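Cytochrome c2 (Rhodobacter sphaeroides, PDB 1CXC) carries electrons on a covalently bound heme c, donating them to the oxidized bacteriochlorophyll in the photophosphorylation pathway of purple non-sulfur bacteria. Local coordinates at residues H75-V80 with K105-A110. Sequence-based numbering, arbitrary orientation.
Sequences HFVQYV and KKEADA. With HEC (heme c), chain B.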
loop_
_atom_site.group_PDB
_atom_site.type_symbol
_atom_site.label_atom_id
_atom_site.label_comp_id
_atom_site.label_asym_id
_atom_site.label_seq_id
_atom_site.Cartn_x
_atom_site.Cartn_y
_atom_site.Cartn_z
ATOM N N HIS A 75 5.720 7.779 4.001
ATOM C CA HIS A 75 4.805 7.030 4.854
ATOM C C HIS A 75 4.663 5.603 4.348
ATOM O O HIS A 75 4.609 4.678 5.135
ATOM C CB HIS A 75 3.422 7.685 4.915
ATOM C CG HIS A 75 3.439 8.996 5.710
ATOM N ND1 HIS A 75 3.774 10.155 5.182
ATOM C CD2 HIS A 75 3.366 9.164 7.067
ATOM C CE1 HIS A 75 3.906 11.041 6.137
ATOM N NE2 HIS A 75 3.645 10.437 7.269
ATOM N N PHE A 76 4.710 5.419 3.032
ATOM C CA PHE A 76 4.594 4.101 2.437
ATOM C C PHE A 76 5.798 3.269 2.835
ATOM O O PHE A 76 5.624 2.147 3.285
ATOM C CB PHE A 76 4.563 4.257 0.914
ATOM C CG PHE A 76 4.617 2.936 0.126
ATOM C CD1 PHE A 76 3.446 2.248 -0.144
ATOM C CD2 PHE A 76 5.861 2.425 -0.304
ATOM C CE1 PHE A 76 3.520 1.040 -0.845
ATOM C CE2 PHE A 76 5.920 1.227 -0.997
ATOM C CZ PHE A 76 4.746 0.545 -1.262
ATOM N N VAL A 77 7.021 3.809 2.848
ATOM C CA VAL A 77 8.109 2.908 3.182
ATOM C C VAL A 77 8.205 2.593 4.649
ATOM O O VAL A 77 8.518 1.462 5.003
ATOM C CB VAL A 77 9.503 3.275 2.615
ATOM C CG1 VAL A 77 9.440 4.262 1.479
ATOM C CG2 VAL A 77 10.480 3.645 3.702
ATOM N N GLN A 78 7.597 3.403 5.503
ATOM C CA GLN A 78 7.619 3.068 6.907
ATOM C C GLN A 78 6.531 2.044 7.144
ATOM O O GLN A 78 6.668 1.096 7.898
ATOM C CB GLN A 78 7.289 4.286 7.752
ATOM C CG GLN A 78 8.410 5.311 7.821
ATOM C CD GLN A 78 7.918 6.635 8.400
ATOM N N TYR A 79 5.390 2.228 6.510
ATOM C CA TYR A 79 4.278 1.328 6.707
ATOM C C TYR A 79 4.537 -0.096 6.266
ATOM O O TYR A 79 4.282 -1.017 7.025
ATOM C CB TYR A 79 3.063 1.877 5.987
ATOM C CG TYR A 79 1.913 0.891 5.941
ATOM C CD1 TYR A 79 1.181 0.642 7.073
ATOM C CD2 TYR A 79 1.621 0.248 4.747
ATOM C CE1 TYR A 79 0.154 -0.268 7.027
ATOM C CE2 TYR A 79 0.584 -0.652 4.696
ATOM C CZ TYR A 79 -0.137 -0.910 5.835
ATOM O OH TYR A 79 -1.177 -1.824 5.793
ATOM N N VAL A 80 4.986 -0.317 5.021
ATOM C CA VAL A 80 5.219 -1.687 4.553
ATOM C C VAL A 80 6.252 -2.425 5.386
ATOM O O VAL A 80 6.263 -3.650 5.371
ATOM C CB VAL A 80 5.628 -1.742 3.063
ATOM C CG1 VAL A 80 4.546 -1.115 2.204
ATOM C CG2 VAL A 80 6.985 -1.090 2.816
ATOM N N LYS A 105 11.074 -6.799 4.578
ATOM C CA LYS A 105 12.287 -6.584 5.371
ATOM C C LYS A 105 13.287 -5.635 4.775
ATOM O O LYS A 105 13.985 -4.977 5.522
ATOM C CB LYS A 105 13.061 -7.868 5.684
ATOM C CG LYS A 105 12.304 -9.167 5.444
ATOM C CD LYS A 105 11.275 -9.409 6.540
ATOM N N LYS A 106 13.269 -5.401 3.470
ATOM C CA LYS A 106 14.261 -4.523 2.897
ATOM C C LYS A 106 13.735 -3.139 2.526
ATOM O O LYS A 106 12.873 -2.999 1.669
ATOM C CB LYS A 106 14.857 -5.178 1.660
ATOM C CG LYS A 106 16.200 -5.841 1.919
ATOM C CD LYS A 106 16.498 -6.912 0.873
ATOM N N GLU A 107 14.411 -2.097 3.026
ATOM C CA GLU A 107 14.057 -0.717 2.725
ATOM C C GLU A 107 14.183 -0.466 1.243
ATOM O O GLU A 107 13.482 0.373 0.697
ATOM C CB GLU A 107 15.016 0.230 3.427
ATOM C CG GLU A 107 14.658 1.701 3.262
ATOM C CD GLU A 107 15.083 2.554 4.464
ATOM O OE1 GLU A 107 14.379 2.526 5.484
ATOM O OE2 GLU A 107 16.221 3.033 4.471
ATOM N N ALA A 108 15.294 -0.916 0.653
ATOM C CA ALA A 108 15.502 -0.724 -0.772
ATOM C C ALA A 108 14.330 -1.251 -1.569
ATOM O O ALA A 108 13.926 -0.669 -2.564
ATOM C CB ALA A 108 16.747 -1.478 -1.208
ATOM N N ASP A 109 13.812 -2.423 -1.222
ATOM C CA ASP A 109 12.672 -2.941 -1.952
ATOM C C ASP A 109 11.469 -2.018 -1.776
ATOM O O ASP A 109 10.690 -1.822 -2.699
ATOM C CB ASP A 109 12.295 -4.318 -1.430
ATOM C CG ASP A 109 13.170 -5.437 -1.973
ATOM O OD1 ASP A 109 14.245 -5.120 -2.464
ATOM O OD2 ASP A 109 12.976 -6.565 -1.522
ATOM N N ALA A 110 11.298 -1.413 -0.584
ATOM C CA ALA A 110 10.179 -0.504 -0.353
ATOM C C ALA A 110 10.260 0.710 -1.257
ATOM O O ALA A 110 9.258 1.084 -1.869
ATOM C CB ALA A 110 10.217 0.009 1.069
HETATM FE FE HEC B . -0.802 -4.789 1.902
HETATM C CHA HEC B . -3.157 -2.604 2.961
HETATM C CHB HEC B . 0.904 -2.256 0.394
HETATM C CHC HEC B . 1.667 -6.986 0.993
HETATM C CHD HEC B . -2.640 -7.402 3.129
HETATM N NA HEC B . -1.042 -2.835 1.742
HETATM C C1A HEC B . -2.083 -2.081 2.262
HETATM C C2A HEC B . -1.900 -0.671 1.965
HETATM C C3A HEC B . -0.745 -0.563 1.268
HETATM C C4A HEC B . -0.240 -1.915 1.106
HETATM C CMA HEC B . -0.078 0.741 0.851
HETATM C CAA HEC B . -2.856 0.470 2.282
HETATM C CBA HEC B . -3.687 0.818 1.057
HETATM C CGA HEC B . -4.917 1.675 1.311
HETATM O O1A HEC B . -5.933 1.413 0.701
HETATM O O2A HEC B . -4.897 2.462 2.250
HETATM N NB HEC B . 0.909 -4.648 0.934
HETATM C C1B HEC B . 1.429 -3.528 0.300
HETATM C C2B HEC B . 2.656 -3.850 -0.408
HETATM C C3B HEC B . 2.935 -5.172 -0.184
HETATM C C4B HEC B . 1.832 -5.658 0.638
HETATM C CMB HEC B . 3.483 -2.866 -1.245
HETATM C CAB HEC B . 4.096 -5.882 -0.605
HETATM C CBB HEC B . 5.444 -5.538 -0.130
HETATM N NC HEC B . -0.532 -6.752 2.073
HETATM C C1C HEC B . 0.566 -7.494 1.649
HETATM C C2C HEC B . 0.346 -8.911 1.861
HETATM C C3C HEC B . -0.861 -9.030 2.460
HETATM C C4C HEC B . -1.406 -7.691 2.575
HETATM C CMC HEC B . 1.202 -10.041 1.307
HETATM C CAC HEC B . -1.490 -10.209 2.849
HETATM C CBC HEC B . -0.877 -11.167 3.757
HETATM N ND HEC B . -2.519 -4.965 2.817
HETATM C C1D HEC B . -3.158 -6.123 3.256
HETATM C C2D HEC B . -4.386 -5.813 3.954
HETATM C C3D HEC B . -4.501 -4.466 3.971
HETATM C C4D HEC B . -3.360 -3.947 3.240
HETATM C CMD HEC B . -5.353 -6.808 4.592
HETATM C CAD HEC B . -5.449 -3.663 4.848
HETATM C CBD HEC B . -4.727 -3.101 6.071
HETATM C CGD HEC B . -5.642 -2.754 7.255
HETATM O O1D HEC B . -5.127 -2.540 8.343
HETATM O O2D HEC B . -6.774 -2.363 7.023
#
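The methyl of Ala110 points toward helix 73-81 and fits against two valines one turn apart. Its CB lies 3.7 Å from Val77 CB and 3.8 Å from Val80 CG2. With just a methyl at this point the backbones come close, Val77 CA and Ala110 CA being 5.3 Å apart. Because chi1 of Val77 is near eclipsed at -17°, both its methyls stand farther from the alanine CB than the branching carbon does. The end of Glu107 comes toward this valine, OE1 being 4.4 Å from Val77 CG2, a loose contact at the exposed border; that oxygen takes a weak hydrogen bond from Gln81 NE2. In the cytochrome c fold, this packing sets the first turn of the C-terminal helix 107-120 on the helix that flanks the heme. Phe76 continues it toward the cofactor. Its side chain leaves the backbone with CG trans to the N (chi1 173°), which carries the ring between Ala110 and the porphyrin: CE2 brings its edge to Ala110 O at 3.5 Å, near the ring plane, while CZ meets the heme methyl CMB at 3.6 Å. Val80 CG1 sits over one face of this ring, offset toward its rim, and Trp114 and Ile113 of helix 107-120 also touch Phe76. Replacing Phe76 by an alanine is likely to open a gap between CMB and the C-terminal helix, depriving Val80 CG1 of the ring beneath it. Tyr79, from the same helix, lies against the heme at another point, its OH 3.5 Å from CHA.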